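Local coordinates for kinase-associated protein B (Bacillus cereus, PDB 1Y71) that is of unknown function but probably associates with a kinase and carries an SH3-like beta domain, at residues T15-E26 against V37-V47. Residues are numbered along the deposited sequence; the frame is centred on the assembly and turned at random.
Sequences TGIYKTGKYIGE and VKVLAVLKHPV
Tyr23 packs against Val39 and Val42 on one face, and Ile24 against Ala41 and Leu43 on the other, of a strongly bent antiparallel beta hairpin, strands 21-31 and 34-42 of the SH3-like sheet. Two classic beta bulges bend it: two residues, Leu40 and Ala41, stand against the single Ile24, and Leu43 and Lys44 against Lys22. Each time one carbonyl oxygen takes two N-H groups; Lys22 O lies 2.8 Å from Leu43 N and 2.9 Å from Lys44 N, both donors coming from the same face of its plane. The phenol of Tyr23 lies alongside Val42 and crosses Val39 obliquely, the CD1-CE1 side of the ring resting against the valine methyls, with CD1 3.8 Å from Val39 CG1. With CG anti to the carbonyl carbon (chi1 -55°), the hydroxyl touches Pro46 CD and accepts a hydrogen bond from Leu68 N, which satisfies the polar end. Gly25, with no side chain, lets Val37 CG1 fill the hollow at 3.8 Å from its CA and Lys38 O come to 3.0 Å of that atom. On the other face Ile24 CD1 packs 3.6 Å from Leu43 CD2, beside the small Ala41, while Leu43 CD1 also meets Thr15 CG2. Glu26 and Lys38 run side by side to a weak salt bridge near the second subunit, whose own Glu26 lies close, so the lysine probably eases the like charges. At the far end Val47 N donates to Thr20 OG1 at 2.8 Å (163° at the hydrogen), and the ammonium of Lys44 meets Thr20 O in the carbonyl plane, NZ to O 2.8 Å.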
loop_
_atom_site.group_PDB
_atom_site.type_symbol
_atom_site.label_atom_id
_atom_site.label_comp_id
_atom_site.label_asym_id
_atom_site.label_seq_id
_atom_site.Cartn_x
_atom_site.Cartn_y
_atom_site.Cartn_z
ATOM N N THR B 15 6.706 1.522 10.231
ATOM C CA THR B 15 7.705 2.212 9.451
ATOM C C THR B 15 9.056 1.678 9.953
ATOM O O THR B 15 9.163 1.226 11.109
ATOM C CB THR B 15 7.656 3.759 9.649
ATOM O OG1 THR B 15 7.831 4.038 11.031
ATOM C CG2 THR B 15 6.305 4.382 9.206
ATOM N N GLY B 16 10.071 1.705 9.085
ATOM C CA GLY B 16 11.418 1.236 9.413
ATOM C C GLY B 16 12.431 2.153 8.744
ATOM O O GLY B 16 12.248 2.590 7.592
ATOM N N ILE B 17 13.505 2.433 9.465
ATOM C CA ILE B 17 14.584 3.252 8.955
ATOM C C ILE B 17 15.741 2.310 8.733
ATOM O O ILE B 17 16.092 1.546 9.650
ATOM C CB ILE B 17 14.991 4.355 9.958
ATOM C CG1 ILE B 17 13.848 5.364 10.110
ATOM C CG2 ILE B 17 16.289 5.077 9.426
ATOM C CD1 ILE B 17 14.032 6.346 11.320
ATOM N N TYR B 18 16.289 2.327 7.518
ATOM C CA TYR B 18 17.368 1.434 7.141
ATOM C C TYR B 18 18.295 2.186 6.204
ATOM O O TYR B 18 17.855 2.655 5.141
ATOM C CB TYR B 18 16.817 0.203 6.403
ATOM C CG TYR B 18 17.884 -0.788 5.989
ATOM C CD1 TYR B 18 18.383 -1.738 6.905
ATOM C CD2 TYR B 18 18.404 -0.776 4.689
ATOM C CE1 TYR B 18 19.379 -2.646 6.537
ATOM C CE2 TYR B 18 19.384 -1.681 4.305
ATOM C CZ TYR B 18 19.869 -2.611 5.224
ATOM O OH TYR B 18 20.832 -3.526 4.842
ATOM N N LYS B 19 19.560 2.303 6.614
ATOM C CA LYS B 19 20.607 2.973 5.819
ATOM C C LYS B 19 20.166 4.323 5.300
ATOM O O LYS B 19 20.404 4.666 4.119
ATOM C CB LYS B 19 21.081 2.060 4.677
ATOM C CG LYS B 19 21.661 0.734 5.231
ATOM C CD LYS B 19 22.895 0.320 4.494
ATOM C CE LYS B 19 23.857 -0.434 5.445
ATOM N NZ LYS B 19 23.356 -1.810 5.622
ATOM N N THR B 20 19.555 5.081 6.210
ATOM C CA THR B 20 19.044 6.455 5.994
ATOM C C THR B 20 17.745 6.542 5.178
ATOM O O THR B 20 17.179 7.639 5.026
ATOM C CB THR B 20 20.106 7.445 5.367
ATOM O OG1 THR B 20 20.206 7.253 3.936
ATOM C CG2 THR B 20 21.483 7.315 6.027
ATOM N N GLY B 21 17.288 5.405 4.658
ATOM C CA GLY B 21 16.016 5.359 3.953
ATOM C C GLY B 21 14.934 5.150 5.014
ATOM O O GLY B 21 15.217 4.700 6.119
ATOM N N LYS B 22 13.705 5.493 4.685
ATOM C CA LYS B 22 12.573 5.211 5.577
ATOM C C LYS B 22 11.463 4.577 4.770
ATOM O O LYS B 22 11.120 5.076 3.681
ATOM C CB LYS B 22 12.064 6.489 6.264
ATOM C CG LYS B 22 11.085 6.161 7.391
ATOM C CD LYS B 22 10.674 7.444 8.220
ATOM C CE LYS B 22 9.963 7.050 9.505
ATOM N NZ LYS B 22 9.594 8.288 10.276
ATOM N N TYR B 23 10.909 3.483 5.307
ATOM C CA TYR B 23 9.956 2.626 4.597
ATOM C C TYR B 23 8.712 2.313 5.422
ATOM O O TYR B 23 8.748 2.309 6.652
ATOM C CB TYR B 23 10.657 1.270 4.224
ATOM C CG TYR B 23 11.932 1.486 3.423
ATOM C CD1 TYR B 23 11.884 1.611 2.052
ATOM C CD2 TYR B 23 13.168 1.693 4.061
ATOM C CE1 TYR B 23 13.040 1.854 1.313
ATOM C CE2 TYR B 23 14.322 1.941 3.334
ATOM C CZ TYR B 23 14.258 2.011 1.963
ATOM O OH TYR B 23 15.390 2.274 1.217
ATOM N N ILE B 24 7.613 2.029 4.733
ATOM C CA ILE B 24 6.460 1.367 5.362
ATOM C C ILE B 24 6.594 -0.093 5.019
ATOM O O ILE B 24 6.906 -0.456 3.857
ATOM C CB ILE B 24 5.120 1.953 4.847
ATOM C CG1 ILE B 24 5.014 3.398 5.325
ATOM C CG2 ILE B 24 3.898 1.040 5.212
ATOM C CD1 ILE B 24 4.076 4.283 4.512
ATOM N N GLY B 25 6.366 -0.944 6.009
ATOM C CA GLY B 25 6.477 -2.394 5.782
ATOM C C GLY B 25 5.666 -3.224 6.740
ATOM O O GLY B 25 4.875 -2.712 7.527
ATOM N N GLU B 26 5.867 -4.523 6.663
ATOM C CA GLU B 26 5.142 -5.443 7.519
ATOM C C GLU B 26 6.128 -6.293 8.327
ATOM O O GLU B 26 7.095 -6.808 7.774
ATOM C CB GLU B 26 4.214 -6.308 6.642
ATOM C CG GLU B 26 3.403 -7.313 7.418
ATOM C CD GLU B 26 2.777 -8.360 6.535
ATOM O OE1 GLU B 26 3.089 -8.424 5.320
ATOM O OE2 GLU B 26 1.977 -9.139 7.084
ATOM N N VAL B 37 11.511 -6.867 8.378
ATOM C CA VAL B 37 10.437 -6.037 7.814
ATOM C C VAL B 37 10.358 -6.289 6.309
ATOM O O VAL B 37 11.374 -6.168 5.594
ATOM C CB VAL B 37 10.696 -4.511 8.145
ATOM C CG1 VAL B 37 9.690 -3.569 7.444
ATOM C CG2 VAL B 37 10.684 -4.276 9.676
ATOM N N LYS B 38 9.162 -6.647 5.837
ATOM C CA LYS B 38 8.881 -6.750 4.417
ATOM C C LYS B 38 8.462 -5.380 3.910
ATOM O O LYS B 38 7.423 -4.839 4.317
ATOM C CB LYS B 38 7.791 -7.800 4.162
ATOM C CG LYS B 38 7.434 -8.100 2.684
ATOM C CD LYS B 38 5.977 -8.638 2.574
ATOM C CE LYS B 38 5.790 -10.131 2.798
ATOM N NZ LYS B 38 4.293 -10.478 3.020
ATOM N N VAL B 39 9.250 -4.841 2.986
ATOM C CA VAL B 39 9.051 -3.471 2.490
ATOM C C VAL B 39 7.807 -3.400 1.592
ATOM O O VAL B 39 7.646 -4.186 0.642
ATOM C CB VAL B 39 10.299 -2.954 1.728
ATOM C CG1 VAL B 39 10.039 -1.598 1.045
ATOM C CG2 VAL B 39 11.474 -2.855 2.646
ATOM N N LEU B 40 6.926 -2.448 1.900
ATOM C CA LEU B 40 5.733 -2.223 1.069
ATOM C C LEU B 40 5.696 -0.881 0.336
ATOM O O LEU B 40 5.046 -0.750 -0.720
ATOM C CB LEU B 40 4.466 -2.379 1.914
ATOM C CG LEU B 40 4.293 -3.741 2.571
ATOM C CD1 LEU B 40 3.129 -3.702 3.595
ATOM C CD2 LEU B 40 4.112 -4.924 1.559
ATOM N N ALA B 41 6.338 0.132 0.928
ATOM C CA ALA B 41 6.341 1.466 0.355
ATOM C C ALA B 41 7.556 2.229 0.839
ATOM O O ALA B 41 8.131 1.883 1.874
ATOM C CB ALA B 41 5.076 2.214 0.713
ATOM N N VAL B 42 7.925 3.263 0.083
ATOM C CA VAL B 42 9.026 4.155 0.429
ATOM C C VAL B 42 8.516 5.516 0.916
ATOM O O VAL B 42 7.751 6.167 0.231
ATOM C CB VAL B 42 9.982 4.386 -0.760
ATOM C CG1 VAL B 42 11.246 5.204 -0.289
ATOM C CG2 VAL B 42 10.391 3.047 -1.409
ATOM N N LEU B 43 8.964 5.928 2.102
ATOM C CA LEU B 43 8.682 7.263 2.645
ATOM C C LEU B 43 9.847 8.236 2.440
ATOM O O LEU B 43 9.636 9.446 2.209
ATOM C CB LEU B 43 8.361 7.206 4.158
ATOM C CG LEU B 43 7.037 6.610 4.604
ATOM C CD1 LEU B 43 6.994 6.525 6.137
ATOM C CD2 LEU B 43 5.829 7.367 4.047
ATOM N N LYS B 44 11.067 7.724 2.547
ATOM C CA LYS B 44 12.239 8.574 2.336
ATOM C C LYS B 44 13.288 7.789 1.597
ATOM O O LYS B 44 13.637 6.673 2.010
ATOM C CB LYS B 44 12.790 9.115 3.669
ATOM C CG LYS B 44 14.122 9.872 3.502
ATOM C CD LYS B 44 14.747 10.101 4.865
ATOM C CE LYS B 44 15.889 11.101 4.785
ATOM N NZ LYS B 44 17.223 10.451 4.929
ATOM N N HIS B 45 13.728 8.339 0.469
ATOM C CA HIS B 45 14.770 7.715 -0.334
ATOM C C HIS B 45 16.102 7.948 0.368
ATOM O O HIS B 45 16.316 9.026 0.956
ATOM C CB HIS B 45 14.748 8.232 -1.788
ATOM C CG HIS B 45 15.544 7.390 -2.735
ATOM N ND1 HIS B 45 16.910 7.533 -2.885
ATOM C CD2 HIS B 45 15.176 6.385 -3.565
ATOM C CE1 HIS B 45 17.345 6.666 -3.783
ATOM N NE2 HIS B 45 16.317 5.945 -4.200
ATOM N N PRO B 46 16.963 6.916 0.401
ATOM C CA PRO B 46 18.213 7.054 1.157
ATOM C C PRO B 46 19.177 8.102 0.590
ATOM O O PRO B 46 19.150 8.430 -0.613
ATOM C CB PRO B 46 18.859 5.677 1.030
ATOM C CG PRO B 46 18.246 5.095 -0.225
ATOM C CD PRO B 46 16.815 5.547 -0.141
ATOM N N VAL B 47 20.031 8.576 1.479
ATOM C CA VAL B 47 21.050 9.557 1.152
ATOM C C VAL B 47 22.084 8.878 0.258
ATOM O O VAL B 47 22.342 7.684 0.402
ATOM C CB VAL B 47 21.699 10.106 2.460
ATOM C CG1 VAL B 47 22.592 11.299 2.168
ATOM C CG2 VAL B 47 20.642 10.618 3.363
#